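Local coordinates for alcohol dehydrogenase (Aeropyrum pernix, PDB 1H2B), which probably oxidises alcohols with NAD+ as a zinc-dependent alcohol dehydrogenase, here holding a zinc ion, the dinucleotide and octanoic acid, at residues B[43-57]-B[79-92]. Residues are numbered along the deposited sequence; the frame is centred on the assembly and turned at random.
With ZN (zinc ion), chain J; NAJ (nicotinamide-adenine-dinucleotide (acidic form)), chain I; OCA (octanoic acid (caprylic acid)), chain H.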
loop_
_atom_site.group_PDB
_atom_site.type_symbol
_atom_site.label_atom_id
_atom_site.label_comp_id
_atom_site.label_asym_id
_atom_site.label_seq_id
_atom_site.Cartn_x
_atom_site.Cartn_y
_atom_site.Cartn_z
ATOM N N ASP B 43 -9.545 -33.118 -12.082
ATOM C CA ASP B 43 -9.292 -34.254 -11.212
ATOM C C ASP B 43 -10.331 -34.345 -10.070
ATOM O O ASP B 43 -10.173 -35.124 -9.128
ATOM C CB ASP B 43 -7.866 -34.198 -10.676
ATOM C CG ASP B 43 -7.556 -32.902 -9.955
ATOM O OD1 ASP B 43 -8.501 -32.106 -9.706
ATOM O OD2 ASP B 43 -6.392 -32.599 -9.632
ATOM N N VAL B 44 -11.430 -33.592 -10.189
ATOM C CA VAL B 44 -12.532 -33.692 -9.233
ATOM C C VAL B 44 -13.857 -33.640 -9.961
ATOM O O VAL B 44 -14.024 -32.831 -10.847
ATOM C CB VAL B 44 -12.546 -32.514 -8.193
ATOM C CG1 VAL B 44 -13.800 -32.551 -7.328
ATOM C CG2 VAL B 44 -11.292 -32.558 -7.330
ATOM N N ILE B 45 -14.764 -34.546 -9.617
ATOM C CA ILE B 45 -16.163 -34.391 -10.049
ATOM C C ILE B 45 -17.051 -34.142 -8.829
ATOM O O ILE B 45 -16.967 -34.835 -7.809
ATOM C CB ILE B 45 -16.657 -35.616 -10.870
ATOM C CG1 ILE B 45 -15.879 -35.685 -12.178
ATOM C CG2 ILE B 45 -18.191 -35.492 -11.141
ATOM C CD1 ILE B 45 -16.026 -37.027 -12.906
ATOM N N VAL B 46 -17.924 -33.133 -8.948
ATOM C CA VAL B 46 -18.836 -32.747 -7.890
ATOM C C VAL B 46 -20.255 -33.061 -8.296
ATOM O O VAL B 46 -20.628 -32.841 -9.449
ATOM C CB VAL B 46 -18.698 -31.209 -7.624
ATOM C CG1 VAL B 46 -19.747 -30.708 -6.677
ATOM C CG2 VAL B 46 -17.292 -30.910 -7.107
ATOM N N ARG B 47 -21.008 -33.607 -7.355
ATOM C CA ARG B 47 -22.474 -33.668 -7.411
ATOM C C ARG B 47 -23.015 -32.314 -6.968
ATOM O O ARG B 47 -22.873 -31.911 -5.787
ATOM C CB ARG B 47 -22.989 -34.829 -6.544
ATOM C CG ARG B 47 -24.495 -34.895 -6.458
ATOM C CD ARG B 47 -25.010 -36.109 -5.653
ATOM N NE ARG B 47 -24.494 -36.218 -4.280
ATOM C CZ ARG B 47 -25.120 -35.768 -3.190
ATOM N NH1 ARG B 47 -26.274 -35.105 -3.309
ATOM N NH2 ARG B 47 -24.577 -35.964 -1.978
ATOM N N ILE B 48 -23.585 -31.571 -7.923
ATOM C CA ILE B 48 -24.080 -30.231 -7.631
ATOM C C ILE B 48 -25.232 -30.261 -6.652
ATOM O O ILE B 48 -26.188 -31.050 -6.809
ATOM C CB ILE B 48 -24.505 -29.590 -8.945
ATOM C CG1 ILE B 48 -23.295 -29.453 -9.878
ATOM C CG2 ILE B 48 -25.254 -28.208 -8.703
ATOM C CD1 ILE B 48 -22.251 -28.297 -9.451
ATOM N N ALA B 49 -25.131 -29.408 -5.629
ATOM C CA ALA B 49 -26.227 -29.176 -4.656
ATOM C C ALA B 49 -26.946 -27.847 -4.923
ATOM O O ALA B 49 -28.152 -27.730 -4.729
ATOM C CB ALA B 49 -25.705 -29.229 -3.199
ATOM N N GLY B 50 -26.213 -26.840 -5.389
ATOM C CA GLY B 50 -26.809 -25.522 -5.630
ATOM C C GLY B 50 -26.016 -24.832 -6.729
ATOM O O GLY B 50 -24.780 -24.838 -6.699
ATOM N N ALA B 51 -26.717 -24.276 -7.717
ATOM C CA ALA B 51 -26.067 -23.579 -8.828
ATOM C C ALA B 51 -26.695 -22.202 -8.998
ATOM O O ALA B 51 -27.863 -22.070 -9.355
ATOM C CB ALA B 51 -26.218 -24.421 -10.114
ATOM N N GLY B 52 -25.952 -21.167 -8.634
ATOM C CA GLY B 52 -26.487 -19.821 -8.758
ATOM C C GLY B 52 -26.641 -19.365 -10.188
ATOM O O GLY B 52 -25.912 -19.784 -11.068
ATOM N N VAL B 53 -27.627 -18.489 -10.406
ATOM C CA VAL B 53 -27.890 -17.921 -11.726
ATOM C C VAL B 53 -27.449 -16.446 -11.683
ATOM O O VAL B 53 -27.892 -15.693 -10.822
ATOM C CB VAL B 53 -29.379 -17.925 -12.064
ATOM C CG1 VAL B 53 -29.597 -17.442 -13.475
ATOM C CG2 VAL B 53 -29.963 -19.359 -11.911
ATOM N N CYS B 54 -26.531 -16.094 -12.560
ATOM C CA CYS B 54 -25.903 -14.786 -12.550
ATOM C C CYS B 54 -26.404 -13.916 -13.696
ATOM O O CYS B 54 -26.753 -14.448 -14.763
ATOM C CB CYS B 54 -24.384 -15.022 -12.699
ATOM S SG CYS B 54 -23.338 -13.530 -12.622
ATOM N N HIS B 55 -26.386 -12.590 -13.535
ATOM C CA HIS B 55 -26.674 -11.786 -14.716
ATOM C C HIS B 55 -25.722 -12.077 -15.892
ATOM O O HIS B 55 -26.084 -11.894 -17.058
ATOM C CB HIS B 55 -26.716 -10.287 -14.371
ATOM C CG HIS B 55 -27.590 -9.477 -15.289
ATOM N ND1 HIS B 55 -28.703 -8.816 -14.832
ATOM C CD2 HIS B 55 -27.515 -9.238 -16.624
ATOM C CE1 HIS B 55 -29.287 -8.194 -15.849
ATOM N NE2 HIS B 55 -28.585 -8.427 -16.946
ATOM N N THR B 56 -24.509 -12.559 -15.613
ATOM C CA THR B 56 -23.629 -12.973 -16.682
ATOM C C THR B 56 -24.239 -14.059 -17.551
ATOM O O THR B 56 -23.893 -14.144 -18.740
ATOM C CB THR B 56 -22.319 -13.462 -16.089
ATOM O OG1 THR B 56 -21.597 -12.308 -15.649
ATOM C CG2 THR B 56 -21.441 -14.172 -17.166
ATOM N N ASP B 57 -25.096 -14.880 -16.953
ATOM C CA ASP B 57 -25.800 -15.922 -17.745
ATOM C C ASP B 57 -26.731 -15.330 -18.790
ATOM O O ASP B 57 -26.814 -15.877 -19.907
ATOM C CB ASP B 57 -26.484 -16.915 -16.821
ATOM C CG ASP B 57 -25.464 -17.630 -15.977
ATOM O OD1 ASP B 57 -25.674 -17.823 -14.755
ATOM O OD2 ASP B 57 -24.401 -17.972 -16.522
ATOM N N HIS B 79 -21.802 -21.086 -13.246
ATOM C CA HIS B 79 -20.441 -20.882 -12.720
ATOM C C HIS B 79 -20.417 -20.466 -11.244
ATOM O O HIS B 79 -19.385 -19.964 -10.751
ATOM C CB HIS B 79 -19.686 -19.825 -13.561
ATOM C CG HIS B 79 -20.413 -18.518 -13.649
ATOM N ND1 HIS B 79 -21.378 -18.273 -14.609
ATOM C CD2 HIS B 79 -20.275 -17.365 -12.941
ATOM C CE1 HIS B 79 -21.835 -17.040 -14.446
ATOM N NE2 HIS B 79 -21.203 -16.476 -13.433
ATOM N N GLU B 80 -21.483 -20.767 -10.536
ATOM C CA GLU B 80 -21.647 -20.342 -9.151
ATOM C C GLU B 80 -22.123 -21.541 -8.361
ATOM O O GLU B 80 -23.300 -21.721 -8.039
ATOM C CB GLU B 80 -22.614 -19.128 -9.111
ATOM C CG GLU B 80 -22.791 -18.529 -7.725
ATOM C CD GLU B 80 -23.586 -17.243 -7.810
ATOM O OE1 GLU B 80 -24.814 -17.336 -7.683
ATOM O OE2 GLU B 80 -22.978 -16.175 -8.022
ATOM N N ASN B 81 -21.154 -22.400 -7.999
ATOM C CA ASN B 81 -21.515 -23.777 -7.647
ATOM C C ASN B 81 -21.088 -24.260 -6.280
ATOM O O ASN B 81 -19.963 -24.034 -5.871
ATOM C CB ASN B 81 -20.903 -24.703 -8.697
ATOM C CG ASN B 81 -21.425 -24.350 -10.086
ATOM O OD1 ASN B 81 -22.642 -24.301 -10.264
ATOM N ND2 ASN B 81 -20.530 -24.156 -11.049
ATOM N N VAL B 82 -21.997 -24.968 -5.616
ATOM C CA VAL B 82 -21.673 -25.752 -4.415
ATOM C C VAL B 82 -22.173 -27.178 -4.604
ATOM O O VAL B 82 -23.080 -27.416 -5.430
ATOM C CB VAL B 82 -22.316 -25.197 -3.113
ATOM C CG1 VAL B 82 -21.608 -23.883 -2.678
ATOM C CG2 VAL B 82 -23.840 -25.042 -3.253
ATOM N N GLY B 83 -21.592 -28.116 -3.865
ATOM C CA GLY B 83 -22.042 -29.478 -4.021
ATOM C C GLY B 83 -21.266 -30.390 -3.086
ATOM O O GLY B 83 -20.733 -29.961 -2.073
ATOM N N TYR B 84 -21.273 -31.662 -3.463
ATOM C CA TYR B 84 -20.598 -32.685 -2.674
ATOM C C TYR B 84 -19.633 -33.402 -3.594
ATOM O O TYR B 84 -19.944 -33.675 -4.765
ATOM C CB TYR B 84 -21.620 -33.693 -2.142
ATOM C CG TYR B 84 -22.670 -33.093 -1.264
ATOM C CD1 TYR B 84 -23.899 -32.682 -1.791
ATOM C CD2 TYR B 84 -22.419 -32.899 0.077
ATOM C CE1 TYR B 84 -24.886 -32.110 -0.971
ATOM C CE2 TYR B 84 -23.383 -32.335 0.910
ATOM C CZ TYR B 84 -24.608 -31.948 0.370
ATOM O OH TYR B 84 -25.570 -31.411 1.172
ATOM N N ILE B 85 -18.442 -33.700 -3.095
ATOM C CA ILE B 85 -17.502 -34.455 -3.921
ATOM C C ILE B 85 -18.218 -35.732 -4.362
ATOM O O ILE B 85 -18.882 -36.386 -3.536
ATOM C CB ILE B 85 -16.216 -34.800 -3.132
ATOM C CG1 ILE B 85 -15.419 -33.522 -2.750
ATOM C CG2 ILE B 85 -15.330 -35.776 -3.919
ATOM C CD1 ILE B 85 -14.774 -32.764 -3.895
ATOM N N GLU B 86 -18.026 -36.085 -5.639
ATOM C CA GLU B 86 -18.507 -37.386 -6.126
ATOM C C GLU B 86 -17.315 -38.340 -6.214
ATOM O O GLU B 86 -17.360 -39.454 -5.633
ATOM C CB GLU B 86 -19.256 -37.247 -7.446
ATOM C CG GLU B 86 -19.596 -38.649 -7.985
ATOM C CD GLU B 86 -20.623 -39.377 -7.138
ATOM O OE1 GLU B 86 -21.476 -38.748 -6.446
ATOM O OE2 GLU B 86 -20.572 -40.632 -7.171
ATOM N N GLU B 87 -16.277 -37.950 -6.952
ATOM C CA GLU B 87 -15.035 -38.722 -7.010
ATOM C C GLU B 87 -13.865 -37.847 -7.335
ATOM O O GLU B 87 -14.032 -36.697 -7.767
ATOM C CB GLU B 87 -15.161 -39.829 -8.068
ATOM C CG GLU B 87 -15.328 -39.298 -9.491
ATOM C CD GLU B 87 -15.386 -40.433 -10.490
ATOM O OE1 GLU B 87 -16.336 -40.469 -11.268
ATOM O OE2 GLU B 87 -14.458 -41.267 -10.493
ATOM N N VAL B 88 -12.667 -38.387 -7.126
ATOM C CA VAL B 88 -11.437 -37.660 -7.401
ATOM C C VAL B 88 -10.414 -38.562 -8.062
ATOM O O VAL B 88 -10.441 -39.827 -7.893
ATOM C CB VAL B 88 -10.811 -37.021 -6.119
ATOM C CG1 VAL B 88 -11.820 -36.088 -5.380
ATOM C CG2 VAL B 88 -10.289 -38.101 -5.158
ATOM N N ALA B 89 -9.487 -37.935 -8.775
ATOM C CA ALA B 89 -8.449 -38.629 -9.523
ATOM C C ALA B 89 -7.264 -38.834 -8.646
ATOM O O ALA B 89 -7.261 -38.383 -7.507
ATOM C CB ALA B 89 -8.030 -37.824 -10.743
ATOM N N GLU B 90 -6.222 -39.487 -9.184
ATOM C CA GLU B 90 -5.008 -39.733 -8.401
ATOM C C GLU B 90 -4.371 -38.466 -7.857
ATOM O O GLU B 90 -4.475 -37.378 -8.468
ATOM C CB GLU B 90 -3.953 -40.499 -9.215
ATOM C CG GLU B 90 -3.276 -39.677 -10.291
ATOM C CD GLU B 90 -2.364 -40.524 -11.159
ATOM O OE1 GLU B 90 -1.506 -41.226 -10.617
ATOM O OE2 GLU B 90 -2.511 -40.467 -12.384
ATOM N N GLY B 91 -3.742 -38.601 -6.693
ATOM C CA GLY B 91 -2.974 -37.503 -6.133
ATOM C C GLY B 91 -3.755 -36.401 -5.445
ATOM O O GLY B 91 -3.151 -35.610 -4.717
ATOM N N VAL B 92 -5.081 -36.362 -5.623
ATOM C CA VAL B 92 -5.905 -35.351 -4.976
ATOM C C VAL B 92 -5.987 -35.651 -3.489
ATOM O O VAL B 92 -6.364 -36.746 -3.097
ATOM C CB VAL B 92 -7.327 -35.340 -5.592
ATOM C CG1 VAL B 92 -8.282 -34.374 -4.782
ATOM C CG2 VAL B 92 -7.253 -34.902 -7.035
HETATM ZN ZN ZN J . -21.318 -14.551 -12.686
HETATM P PA NAJ I . -28.649 -8.545 -11.043
HETATM O O1A NAJ I . -29.545 -8.582 -12.249
HETATM O O2A NAJ I . -28.942 -9.478 -9.857
HETATM O O5B NAJ I . -28.638 -7.109 -10.346
HETATM C C5B NAJ I . -28.649 -5.889 -11.100
HETATM C C4B NAJ I . -29.279 -4.877 -10.158
HETATM O O4B NAJ I . -29.130 -3.583 -10.776
HETATM C C3B NAJ I . -30.759 -5.134 -9.875
HETATM O O3B NAJ I . -31.053 -5.076 -8.469
HETATM C C2B NAJ I . -31.363 -3.985 -10.672
HETATM O O2B NAJ I . -32.663 -3.579 -10.217
HETATM C C1B NAJ I . -30.329 -2.859 -10.539
HETATM N N9A NAJ I . -30.421 -1.811 -11.555
HETATM C C8A NAJ I . -30.814 -1.879 -12.899
HETATM N N7A NAJ I . -30.704 -0.645 -13.461
HETATM C C5A NAJ I . -30.256 0.209 -12.494
HETATM C C6A NAJ I . -29.967 1.551 -12.479
HETATM N N6A NAJ I . -30.141 2.347 -13.543
HETATM N N1A NAJ I . -29.458 2.098 -11.330
HETATM C C2A NAJ I . -29.296 1.361 -10.170
HETATM N N3A NAJ I . -29.609 0.046 -10.189
HETATM C C4A NAJ I . -30.085 -0.514 -11.333
HETATM O O3 NAJ I . -27.172 -8.761 -11.591
HETATM P PN NAJ I . -25.919 -9.496 -10.889
HETATM O O1N NAJ I . -25.946 -10.926 -11.177
HETATM O O2N NAJ I . -25.797 -9.029 -9.494
HETATM O O5D NAJ I . -24.738 -8.920 -11.813
HETATM C C5D NAJ I . -24.446 -7.527 -11.730
HETATM C C4D NAJ I . -23.512 -7.145 -12.867
HETATM O O4D NAJ I . -22.210 -7.679 -12.566
HETATM C C3D NAJ I . -23.889 -7.755 -14.216
HETATM O O3D NAJ I . -23.403 -6.881 -15.252
HETATM C C2D NAJ I . -23.081 -9.060 -14.240
HETATM O O2D NAJ I . -22.850 -9.601 -15.510
HETATM C C1D NAJ I . -21.784 -8.525 -13.606
HETATM N N1N NAJ I . -20.817 -9.488 -13.079
HETATM C C2N NAJ I . -19.518 -9.074 -13.047
HETATM C C3N NAJ I . -18.548 -9.898 -12.503
HETATM C C7N NAJ I . -17.120 -9.463 -12.528
HETATM O O7N NAJ I . -16.244 -10.367 -12.059
HETATM N N7N NAJ I . -16.682 -8.256 -12.902
HETATM C C4N NAJ I . -18.863 -11.179 -11.940
HETATM C C5N NAJ I . -20.255 -11.464 -11.848
HETATM C C6N NAJ I . -21.199 -10.646 -12.439
HETATM C C1 OCA H . -18.798 -13.803 -13.969
HETATM C C2 OCA H . -18.040 -13.077 -15.091
HETATM C C3 OCA H . -16.592 -13.585 -15.191
HETATM C C4 OCA H . -15.877 -13.226 -16.483
HETATM C C5 OCA H . -14.527 -13.941 -16.526
HETATM C C6 OCA H . -13.670 -13.442 -17.688
HETATM C C7 OCA H . -12.269 -14.044 -17.716
HETATM C C8 OCA H . -11.511 -13.486 -18.907
HETATM O O1 OCA H . -20.046 -13.655 -13.851
HETATM O O2 OCA H . -18.179 -14.515 -13.152
HETATM O O HOH W 1 -21.621 -37.205 -4.118
HETATM O O HOH W 2 -24.029 -21.946 -11.349
HETATM O O HOH W 3 -23.969 -19.126 -13.080
HETATM O O HOH W 4 -22.557 -19.675 -16.541
#
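Tyr84 CD1 sits over one face of the Arg47 guanidinium, 3.2 Å above its plane and offset toward the guanidinium's rim, the two planes only 10° apart and Arg47 NH2 3.4 Å from Tyr84 CD1. Arg47 is extended as far as CD and then bends (chi3 56°), which turns the flat group to lie nearly parallel to the tyrosine ring. In its plane, at the edge, a water accepts from NE and donates to Glu86 OE1 and Ile85 O; Glu86 OE2 meanwhile pairs with Lys97. Beyond CD1, Ala49 CB touches Tyr84 CE1 at 3.7 Å. At the zinc end, the His79 imidazole has a water over one face and another in its plane at the edge; that second water accepts from ND1 and donates to Asp57 OD2, linking the carboxylate to the ring. On the far side of the ring NE2 binds zinc at 2.1 Å, next to Cys54 SG at 2.3 Å. Asp168 and O1 of the octanoic acid complete the site, and Thr56 OG1 donates to that same O1. The His55 ring meets O1A of the dinucleotide edge-on, ND1 donating at 2.7 Å.

These groups sit on and beside an antiparallel pair of strands in the GroES-like domain of this zinc-dependent dehydrogenase family, which carries two classic bulges. At one, Glu86 and Glu87 both face Ile45, whose O takes a 2.7 Å bond from Glu86 N and a weak one from Glu87 N. At the other, Val82 O accepts from both Ala49 N and Gly50 N, the latter 45° above the carbonyl plane. Past it, Gly52 N bonds Glu80 O, and Cys54 and Asp57 form a capping box.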